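Local coordinates for McyG protein (Microcystis aeruginosa PCC 7806, PDB 4R0M) that probably activates phenylalanine or a related acid as its adenylate through an adenylation domain and hands it to a peptidyl carrier domain in microcystin assembly, at residues A78-F83 against M222-V227; F276-I281 against R314-I319; K399-Y402 against E406-Q409. All blocks are in the same frame, centred on the assembly; numbering follows the deposited sequence.

Contact 1 (A78-F83 against M222-V227); sequences AKNQDF and MPLDHV. With FA5 (adenosine-5'-[phenylalaninyl-phosphate]), chain C.
Leu224 pushes its side chain between Asn80 and Phe83, two residues on the first turn of helix 80-93. Its CB lies over one face of the Phe83 ring, 3.7 Å from the ring centroid and 16° off the normal, a CH-pi contact displaced toward the rim. Farther out, Leu224 CD1 reaches 3.6 Å from Phe83 CD1, and the same methyl lies against the amide of Asn80, 3.2 Å from OD1. A branched aliphatic chain suits this place because it can follow a flat ring with one carbon and lay a methyl against the amide. With CG anti to the backbone N (chi1 -176°), the Phe83 ring runs back along Leu224, and its CZ ends 3.4 Å from Leu224 O.

Asn80 meets the loop through water as well. One water accepts from Asn80 ND2 and donates to Met222 O; a second donates to Asn80 OD1, a long bond, and accepts from Leu224 N at 3.0 Å. An amide suits this spot because its two ends serve one water as donor and the other as acceptor.

Pro223 to His226 form a type I turn, and Asp225 OD2 anchors it to Thr101. His226, at the N-cap of helix 227-240, uses ND1 to hold the backbone N of Gly228, which probably helps to set the ring with NE2 toward the adenylate. The bond from His226 NE2 to OP3 of the ligand is weak, 3.0 Å but bent to 126°. In this ANL-family adenylation domain the loop before helix 227-240 thus joins helix 80-93 to the wall of the phenylalanyl-adenylate pocket.

Contact 2 (F276-I281 against R314-I319); sequences FAFSLI and RLFLEI
Phe278 and Phe316 make an oblique aromatic pair between two helices, their centroids 4.4 Å apart and their planes at 48°. One corner of the Phe278 ring does the touching: its CD2 stands 3.3 Å above the plane of the Phe316 ring, over the centre. The two side chains cross at about a right angle. CG of Phe316 lies opposite its backbone N (chi1 -166°), which sends the ring across to helix 275-282, and its CD1 comes 3.4 Å from Phe278 O.

Aliphatic contact completes the grip. Ile281, one turn after Phe278, meets the rim of the Phe316 ring, with CB and CG2 each 3.6 Å from Phe316 CE1. The beta-branched side chain suits a helix face here, since it presents bulk close to the backbone. Both helices follow strands of the large mixed sheet in the adenylation domain, 270-273 and 300-303, and Leu301 of the latter touches both phenylalanines. Replacing Phe316 with an alanine would probably open a gap between the helices, leaving Phe278 CD2 and the flank of Ile281 without the ring they pack on.

Between the two segments, charge appears on helix 310-320 alone, where Arg314 NE lies 3.4 Å from Glu318 OE2, one turn on. That oxygen stands well out of the guanidinium plane, and the pair attracts by charge without a directed N-H.

Contact 3 (K399-Y402 against E406-Q409); sequences KGYY and ELNQ
Leu407 lies over the Tyr401 ring: its CD2 sits 3.8 Å from the ring centroid, in a CH-pi contact offset toward the rim. Its CG points opposite the backbone N (chi1 179°), which carries the branched end out from the helix to the ring. The nearest ring atom is Tyr401 CD2, 3.6 Å from that methyl.

Asn408 comes next and grips the backbone of the same tyrosine. Its OD1 accepts from Tyr401 N at 2.9 Å in a nearly straight bond (167°), the donor tilted somewhat from the carbonyl plane. The other end of the amide, ND2, gives a weak bond to Tyr401 O at 3.5 Å. Asparagine suits the place because one short side chain both accepts and donates, pairing with the N-H and the C=O of a single residue and so tying the loop to the helix that follows it. OD1 also lies at the edge of the Tyr401 ring, 3.3 Å from CD2, with ring and amide planes only 20° apart. At Gly400 the chain passes close to this amide without a side chain to crowd it.

The far end of the tyrosine is held by a hydrogen bond between its OH and Glu338. Helix 405-411 lies against the loop that follows strand 388-394, and Tyr401 and Leu407 both pack on strand 190-195.

How the contacts relate
The three contacts lie at different distances from the bound phenylalanyl-adenylate. Contact 1 alone touches it, through His226, whereas the side chains of Phe278 in contact 2 and Tyr401 in contact 3 stay about 10 Å and about 8 Å from the ligand. The contacts follow one another along the chain without interleaving. Contacts 1 and 2 come closest, about 5 Å between nearest atoms although their centres are 25 Å apart; contacts 2 and 3 lie on opposite sides of the chain's centre, 38 Å between centres. Between nearest atoms, contact 3 is about 12 Å from contact 1 and about 21 Å from contact 2, and no two of the three touch.

Contact 1 (A78-F83 against M222-V227)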
loop_
_atom_site.group_PDB
_atom_site.type_symbol
_atom_site.label_atom_id
_atom_site.label_comp_id
_atom_site.label_asym_id
_atom_site.label_seq_id
_atom_site.Cartn_x
_atom_site.Cartn_y
_atom_site.Cartn_z
ATOM N N ALA A 78 -7.670 -0.669 -14.779
ATOM C CA ALA A 78 -7.667 0.641 -14.125
ATOM C C ALA A 78 -9.058 1.054 -13.650
ATOM O O ALA A 78 -9.192 1.734 -12.635
ATOM C CB ALA A 78 -7.086 1.702 -15.048
ATOM N N LYS A 79 -10.084 0.643 -14.390
ATOM C CA LYS A 79 -11.465 0.985 -14.064
ATOM C C LYS A 79 -11.989 0.126 -12.912
ATOM O O LYS A 79 -12.110 -1.094 -13.037
ATOM C CB LYS A 79 -12.349 0.832 -15.302
ATOM C CG LYS A 79 -13.662 1.586 -15.235
ATOM C CD LYS A 79 -14.467 1.363 -16.506
ATOM C CE LYS A 79 -15.836 2.016 -16.426
ATOM N NZ LYS A 79 -16.628 1.711 -17.649
ATOM N N ASN A 80 -12.298 0.778 -11.793
ATOM C CA ASN A 80 -12.751 0.097 -10.580
ATOM C C ASN A 80 -14.041 -0.712 -10.747
ATOM O O ASN A 80 -14.211 -1.748 -10.106
ATOM C CB ASN A 80 -12.871 1.092 -9.419
ATOM C CG ASN A 80 -11.516 1.593 -8.935
ATOM O OD1 ASN A 80 -10.472 1.181 -9.442
ATOM N ND2 ASN A 80 -11.528 2.480 -7.945
ATOM N N GLN A 81 -14.930 -0.239 -11.620
ATOM C CA GLN A 81 -16.189 -0.928 -11.924
ATOM C C GLN A 81 -15.965 -2.247 -12.664
ATOM O O GLN A 81 -16.879 -3.070 -12.763
ATOM C CB GLN A 81 -17.122 -0.032 -12.748
ATOM C CG GLN A 81 -17.551 1.258 -12.063
ATOM C CD GLN A 81 -16.660 2.443 -12.410
ATOM O OE1 GLN A 81 -15.465 2.467 -12.090
ATOM N NE2 GLN A 81 -17.245 3.442 -13.065
ATOM N N ASP A 82 -14.757 -2.433 -13.194
ATOM C CA ASP A 82 -14.383 -3.659 -13.892
ATOM C C ASP A 82 -13.504 -4.558 -13.031
ATOM O O ASP A 82 -13.578 -5.783 -13.132
ATOM C CB ASP A 82 -13.645 -3.332 -15.192
ATOM C CG ASP A 82 -14.572 -2.867 -16.298
ATOM O OD1 ASP A 82 -15.806 -2.852 -16.088
ATOM O OD2 ASP A 82 -14.060 -2.520 -17.385
ATOM N N PHE A 83 -12.670 -3.943 -12.196
ATOM C CA PHE A 83 -11.691 -4.670 -11.388
ATOM C C PHE A 83 -12.351 -5.568 -10.340
ATOM O O PHE A 83 -12.109 -6.774 -10.312
ATOM C CB PHE A 83 -10.713 -3.692 -10.724
ATOM C CG PHE A 83 -9.608 -4.356 -9.949
ATOM C CD1 PHE A 83 -9.842 -4.891 -8.681
ATOM C CD2 PHE A 83 -8.323 -4.431 -10.475
ATOM C CE1 PHE A 83 -8.823 -5.500 -7.965
ATOM C CE2 PHE A 83 -7.299 -5.033 -9.761
ATOM C CZ PHE A 83 -7.549 -5.568 -8.505
HETATM N N MSE A 222 -6.940 4.193 -2.602
HETATM C CA MSE A 222 -5.714 3.598 -3.067
HETATM C C MSE A 222 -5.993 2.706 -4.211
HETATM O O MSE A 222 -7.088 2.258 -4.317
HETATM C CB MSE A 222 -5.091 2.757 -1.981
HETATM C CG MSE A 222 -4.525 3.544 -0.810
HETATM SE SE MSE A 222 -3.142 4.865 -1.097
HETATM C CE MSE A 222 -4.220 6.415 -0.904
ATOM N N PRO A 223 -5.051 2.456 -5.086
ATOM C CA PRO A 223 -5.318 1.577 -6.231
ATOM C C PRO A 223 -5.674 0.156 -5.797
ATOM O O PRO A 223 -5.150 -0.342 -4.801
ATOM C CB PRO A 223 -4.002 1.597 -7.024
ATOM C CG PRO A 223 -2.979 2.145 -6.094
ATOM C CD PRO A 223 -3.706 3.055 -5.152
ATOM N N LEU A 224 -6.556 -0.480 -6.560
ATOM C CA LEU A 224 -7.175 -1.742 -6.163
ATOM C C LEU A 224 -6.263 -2.962 -6.180
ATOM O O LEU A 224 -6.611 -3.992 -5.611
ATOM C CB LEU A 224 -8.429 -2.010 -7.002
ATOM C CG LEU A 224 -9.651 -1.109 -6.795
ATOM C CD1 LEU A 224 -10.772 -1.555 -7.715
ATOM C CD2 LEU A 224 -10.128 -1.120 -5.352
ATOM N N ASP A 225 -5.104 -2.857 -6.826
ATOM C CA ASP A 225 -4.163 -3.981 -6.885
ATOM C C ASP A 225 -3.417 -4.199 -5.570
ATOM O O ASP A 225 -2.846 -5.263 -5.350
ATOM C CB ASP A 225 -3.163 -3.811 -8.034
ATOM C CG ASP A 225 -2.411 -2.503 -7.962
ATOM O OD1 ASP A 225 -2.964 -1.480 -8.424
ATOM O OD2 ASP A 225 -1.271 -2.500 -7.451
ATOM N N HIS A 226 -3.419 -3.191 -4.703
ATOM C CA HIS A 226 -2.737 -3.292 -3.418
ATOM C C HIS A 226 -3.557 -4.010 -2.373
ATOM O O HIS A 226 -4.785 -3.910 -2.355
ATOM C CB HIS A 226 -2.333 -1.915 -2.924
ATOM C CG HIS A 226 -1.376 -1.952 -1.765
ATOM N ND1 HIS A 226 -1.790 -1.924 -0.487
ATOM C CD2 HIS A 226 0.017 -2.029 -1.729
ATOM C CE1 HIS A 226 -0.724 -1.976 0.329
ATOM N NE2 HIS A 226 0.384 -2.037 -0.432
ATOM N N VAL A 227 -2.869 -4.729 -1.487
ATOM C CA VAL A 227 -3.502 -5.573 -0.461
ATOM C C VAL A 227 -4.443 -4.823 0.498
ATOM O O VAL A 227 -5.429 -5.391 0.979
ATOM C CB VAL A 227 -2.436 -6.381 0.326
ATOM C CG1 VAL A 227 -1.637 -5.484 1.261
ATOM C CG2 VAL A 227 -3.072 -7.535 1.088
HETATM C C FA5 C . 1.815 -2.341 2.458
HETATM O O FA5 C . 2.329 -1.262 2.188
HETATM C CA FA5 C . 0.935 -2.476 3.674
HETATM N N FA5 C . 1.708 -1.911 4.753
HETATM C CB FA5 C . -0.376 -1.688 3.538
HETATM C CG FA5 C . -1.323 -1.599 4.742
HETATM C CD1 FA5 C . -0.947 -1.889 6.054
HETATM C CD2 FA5 C . -2.644 -1.188 4.521
HETATM C CE1 FA5 C . -1.865 -1.782 7.107
HETATM C CE2 FA5 C . -3.568 -1.071 5.565
HETATM C CZ FA5 C . -3.176 -1.371 6.868
HETATM P P FA5 C . 3.589 -3.839 1.042
HETATM O OP1 FA5 C . 3.803 -3.127 -0.268
HETATM O OP2 FA5 C . 3.753 -5.337 1.089
HETATM O OP3 FA5 C . 2.103 -3.483 1.591
HETATM O "O5'" FA5 C . 4.622 -3.178 2.089
HETATM C "C5'" FA5 C . 4.761 -3.641 3.430
HETATM C "C4'" FA5 C . 5.870 -2.840 4.094
HETATM O "O4'" FA5 C . 5.523 -1.457 4.239
HETATM C "C3'" FA5 C . 6.173 -3.306 5.503
HETATM O "O3'" FA5 C . 7.031 -4.446 5.518
HETATM C "C2'" FA5 C . 6.838 -2.087 6.099
HETATM O "O2'" FA5 C . 8.225 -2.046 5.742
HETATM C "C1'" FA5 C . 6.134 -0.931 5.421
HETATM N N9 FA5 C . 5.104 -0.393 6.347
HETATM C C8 FA5 C . 3.781 -0.630 6.274
HETATM N N7 FA5 C . 3.104 0.006 7.261
HETATM C C5 FA5 C . 4.009 0.670 8.003
HETATM C C6 FA5 C . 3.981 1.546 9.201
HETATM N N6 FA5 C . 2.817 1.846 9.823
HETATM N N1 FA5 C . 5.158 2.036 9.659
HETATM C C2 FA5 C . 6.329 1.744 9.055
HETATM N N3 FA5 C . 6.429 0.963 7.962
HETATM C C4 FA5 C . 5.327 0.402 7.399
HETATM O O HOH W 1 -9.028 3.213 -6.277
HETATM O O HOH W 2 -7.270 0.595 -9.306
#

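Contact 2 (F276-I281 against R314-I319)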
loop_
_atom_site.group_PDB
_atom_site.type_symbol
_atom_site.label_atom_id
_atom_site.label_comp_id
_atom_site.label_asym_id
_atom_site.label_seq_id
_atom_site.Cartn_x
_atom_site.Cartn_y
_atom_site.Cartn_z
ATOM N N PHE A 276 2.213 10.158 3.840
ATOM C CA PHE A 276 2.373 11.312 2.946
ATOM C C PHE A 276 1.060 12.043 2.662
ATOM O O PHE A 276 1.040 13.269 2.519
ATOM C CB PHE A 276 3.082 10.924 1.635
ATOM C CG PHE A 276 2.224 10.139 0.678
ATOM C CD1 PHE A 276 1.333 10.782 -0.179
ATOM C CD2 PHE A 276 2.318 8.754 0.620
ATOM C CE1 PHE A 276 0.543 10.058 -1.057
ATOM C CE2 PHE A 276 1.535 8.027 -0.262
ATOM C CZ PHE A 276 0.646 8.678 -1.101
ATOM N N ALA A 277 -0.032 11.286 2.583
ATOM C CA ALA A 277 -1.343 11.855 2.281
ATOM C C ALA A 277 -1.862 12.724 3.427
ATOM O O ALA A 277 -2.539 13.730 3.193
ATOM C CB ALA A 277 -2.331 10.759 1.942
ATOM N N PHE A 278 -1.532 12.333 4.656
ATOM C CA PHE A 278 -1.802 13.156 5.836
ATOM C C PHE A 278 -1.092 14.504 5.709
ATOM O O PHE A 278 -1.671 15.548 6.015
ATOM C CB PHE A 278 -1.352 12.443 7.116
ATOM C CG PHE A 278 -2.287 11.359 7.577
ATOM C CD1 PHE A 278 -2.424 10.174 6.857
ATOM C CD2 PHE A 278 -3.021 11.514 8.750
ATOM C CE1 PHE A 278 -3.284 9.176 7.291
ATOM C CE2 PHE A 278 -3.881 10.516 9.189
ATOM C CZ PHE A 278 -4.013 9.346 8.458
ATOM N N SER A 279 0.156 14.466 5.242
ATOM C CA SER A 279 0.944 15.671 4.997
ATOM C C SER A 279 0.356 16.523 3.873
ATOM O O SER A 279 0.360 17.750 3.962
ATOM C CB SER A 279 2.401 15.310 4.691
ATOM O OG SER A 279 3.186 16.475 4.513
ATOM N N LEU A 280 -0.152 15.871 2.825
ATOM C CA LEU A 280 -0.822 16.568 1.721
ATOM C C LEU A 280 -2.036 17.366 2.200
ATOM O O LEU A 280 -2.337 18.431 1.659
ATOM C CB LEU A 280 -1.253 15.588 0.625
ATOM C CG LEU A 280 -0.206 14.916 -0.267
ATOM C CD1 LEU A 280 -0.872 13.840 -1.112
ATOM C CD2 LEU A 280 0.517 15.923 -1.153
ATOM N N ILE A 281 -2.729 16.836 3.208
ATOM C CA ILE A 281 -3.841 17.543 3.844
ATOM C C ILE A 281 -3.306 18.721 4.660
ATOM O O ILE A 281 -3.844 19.828 4.583
ATOM C CB ILE A 281 -4.692 16.601 4.733
ATOM C CG1 ILE A 281 -5.389 15.521 3.885
ATOM C CG2 ILE A 281 -5.687 17.386 5.586
ATOM C CD1 ILE A 281 -6.470 16.023 2.945
ATOM N N ARG A 314 0.563 14.999 14.552
ATOM C CA ARG A 314 0.253 16.037 15.537
ATOM C C ARG A 314 -0.408 17.250 14.881
ATOM O O ARG A 314 -1.399 17.778 15.392
ATOM C CB ARG A 314 1.524 16.454 16.287
ATOM C CG ARG A 314 1.309 17.459 17.409
ATOM C CD ARG A 314 2.635 18.002 17.917
ATOM N NE ARG A 314 2.459 19.218 18.709
ATOM C CZ ARG A 314 2.436 19.262 20.039
ATOM N NH1 ARG A 314 2.581 18.155 20.759
ATOM N NH2 ARG A 314 2.269 20.424 20.657
ATOM N N LEU A 315 0.141 17.671 13.743
ATOM C CA LEU A 315 -0.388 18.802 12.991
ATOM C C LEU A 315 -1.735 18.467 12.347
ATOM O O LEU A 315 -2.610 19.328 12.242
ATOM C CB LEU A 315 0.623 19.255 11.931
ATOM C CG LEU A 315 0.325 20.505 11.097
ATOM C CD1 LEU A 315 0.231 21.756 11.962
ATOM C CD2 LEU A 315 1.379 20.683 10.013
ATOM N N PHE A 316 -1.884 17.211 11.926
ATOM C CA PHE A 316 -3.106 16.714 11.292
ATOM C C PHE A 316 -4.295 16.799 12.249
ATOM O O PHE A 316 -5.380 17.235 11.860
ATOM C CB PHE A 316 -2.891 15.272 10.820
ATOM C CG PHE A 316 -3.948 14.764 9.878
ATOM C CD1 PHE A 316 -3.881 15.045 8.517
ATOM C CD2 PHE A 316 -4.997 13.977 10.348
ATOM C CE1 PHE A 316 -4.848 14.565 7.648
ATOM C CE2 PHE A 316 -5.965 13.494 9.481
ATOM C CZ PHE A 316 -5.891 13.787 8.129
ATOM N N LEU A 317 -4.074 16.390 13.499
ATOM C CA LEU A 317 -5.080 16.488 14.554
ATOM C C LEU A 317 -5.486 17.932 14.825
ATOM O O LEU A 317 -6.675 18.248 14.848
ATOM C CB LEU A 317 -4.576 15.840 15.846
ATOM C CG LEU A 317 -4.815 14.340 16.017
ATOM C CD1 LEU A 317 -3.801 13.727 16.970
ATOM C CD2 LEU A 317 -6.238 14.048 16.476
ATOM N N GLU A 318 -4.493 18.801 15.012
ATOM C CA GLU A 318 -4.727 20.218 15.304
ATOM C C GLU A 318 -5.578 20.902 14.237
ATOM O O GLU A 318 -6.479 21.682 14.559
ATOM C CB GLU A 318 -3.399 20.966 15.468
ATOM C CG GLU A 318 -2.657 20.660 16.759
ATOM C CD GLU A 318 -1.250 21.234 16.781
ATOM O OE1 GLU A 318 -1.025 22.317 16.193
ATOM O OE2 GLU A 318 -0.364 20.600 17.394
ATOM N N ILE A 319 -5.285 20.601 12.974
ATOM C CA ILE A 319 -6.013 21.177 11.847
ATOM C C ILE A 319 -7.451 20.651 11.781
ATOM O O ILE A 319 -8.391 21.425 11.586
ATOM C CB ILE A 319 -5.288 20.911 10.505
ATOM C CG1 ILE A 319 -3.940 21.640 10.464
ATOM C CG2 ILE A 319 -6.151 21.341 9.324
ATOM C CD1 ILE A 319 -2.995 21.139 9.389
#

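Contact 3 (K399-Y402 against E406-Q409)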
loop_
_atom_site.group_PDB
_atom_site.type_symbol
_atom_site.label_atom_id
_atom_site.label_comp_id
_atom_site.label_asym_id
_atom_site.label_seq_id
_atom_site.Cartn_x
_atom_site.Cartn_y
_atom_site.Cartn_z
ATOM N N LYS A 399 1.895 -18.440 4.221
ATOM C CA LYS A 399 2.671 -19.640 4.520
ATOM C C LYS A 399 3.918 -19.775 3.645
ATOM O O LYS A 399 4.853 -20.497 4.002
ATOM C CB LYS A 399 1.794 -20.890 4.409
ATOM C CG LYS A 399 0.856 -21.082 5.592
ATOM C CD LYS A 399 -0.263 -22.059 5.266
ATOM C CE LYS A 399 -1.280 -22.131 6.395
ATOM N NZ LYS A 399 -2.554 -22.770 5.952
ATOM N N GLY A 400 3.931 -19.080 2.507
ATOM C CA GLY A 400 5.071 -19.127 1.590
ATOM C C GLY A 400 4.884 -18.375 0.284
ATOM O O GLY A 400 3.758 -18.089 -0.130
ATOM N N TYR A 401 6.003 -18.058 -0.362
ATOM C CA TYR A 401 6.000 -17.387 -1.662
ATOM C C TYR A 401 5.852 -18.392 -2.800
ATOM O O TYR A 401 6.131 -19.579 -2.631
ATOM C CB TYR A 401 7.280 -16.566 -1.852
ATOM C CG TYR A 401 7.457 -15.440 -0.859
ATOM C CD1 TYR A 401 6.945 -14.170 -1.116
ATOM C CD2 TYR A 401 8.144 -15.644 0.339
ATOM C CE1 TYR A 401 7.109 -13.135 -0.209
ATOM C CE2 TYR A 401 8.313 -14.615 1.252
ATOM C CZ TYR A 401 7.793 -13.365 0.973
ATOM O OH TYR A 401 7.959 -12.341 1.877
ATOM N N TYR A 402 5.415 -17.906 -3.958
ATOM C CA TYR A 402 5.208 -18.748 -5.132
ATOM C C TYR A 402 6.531 -19.138 -5.793
ATOM O O TYR A 402 7.340 -18.271 -6.135
ATOM C CB TYR A 402 4.295 -18.040 -6.138
ATOM C CG TYR A 402 3.951 -18.874 -7.351
ATOM C CD1 TYR A 402 2.943 -19.837 -7.293
ATOM C CD2 TYR A 402 4.627 -18.699 -8.559
ATOM C CE1 TYR A 402 2.623 -20.605 -8.402
ATOM C CE2 TYR A 402 4.315 -19.464 -9.672
ATOM C CZ TYR A 402 3.312 -20.415 -9.586
ATOM O OH TYR A 402 2.992 -21.178 -10.682
ATOM N N GLU A 406 14.171 -21.089 -2.036
ATOM C CA GLU A 406 15.337 -20.384 -1.507
ATOM C C GLU A 406 14.924 -19.250 -0.571
ATOM O O GLU A 406 15.519 -19.068 0.492
ATOM C CB GLU A 406 16.182 -19.831 -2.657
ATOM C CG GLU A 406 17.610 -19.471 -2.274
ATOM C CD GLU A 406 18.346 -18.758 -3.392
ATOM O OE1 GLU A 406 19.150 -19.415 -4.088
ATOM O OE2 GLU A 406 18.112 -17.546 -3.586
ATOM N N LEU A 407 13.906 -18.495 -0.977
ATOM C CA LEU A 407 13.384 -17.400 -0.165
ATOM C C LEU A 407 12.585 -17.916 1.032
ATOM O O LEU A 407 12.708 -17.382 2.136
ATOM C CB LEU A 407 12.539 -16.448 -1.019
ATOM C CG LEU A 407 11.875 -15.234 -0.357
ATOM C CD1 LEU A 407 12.880 -14.327 0.341
ATOM C CD2 LEU A 407 11.085 -14.460 -1.399
ATOM N N ASN A 408 11.779 -18.954 0.809
ATOM C CA ASN A 408 10.979 -19.566 1.871
ATOM C C ASN A 408 11.823 -20.101 3.029
ATOM O O ASN A 408 11.480 -19.902 4.195
ATOM C CB ASN A 408 10.076 -20.671 1.309
ATOM C CG ASN A 408 8.951 -20.128 0.444
ATOM O OD1 ASN A 408 8.629 -18.940 0.485
ATOM N ND2 ASN A 408 8.343 -21.006 -0.347
ATOM N N GLN A 409 12.932 -20.762 2.701
ATOM C CA GLN A 409 13.848 -21.298 3.711
ATOM C C GLN A 409 14.570 -20.200 4.500
ATOM O O GLN A 409 14.953 -20.406 5.654
ATOM C CB GLN A 409 14.858 -22.255 3.069
ATOM C CG GLN A 409 14.281 -23.624 2.729
ATOM C CD GLN A 409 15.292 -24.551 2.078
ATOM O OE1 GLN A 409 15.723 -24.328 0.945
ATOM N NE2 GLN A 409 15.669 -25.609 2.792
#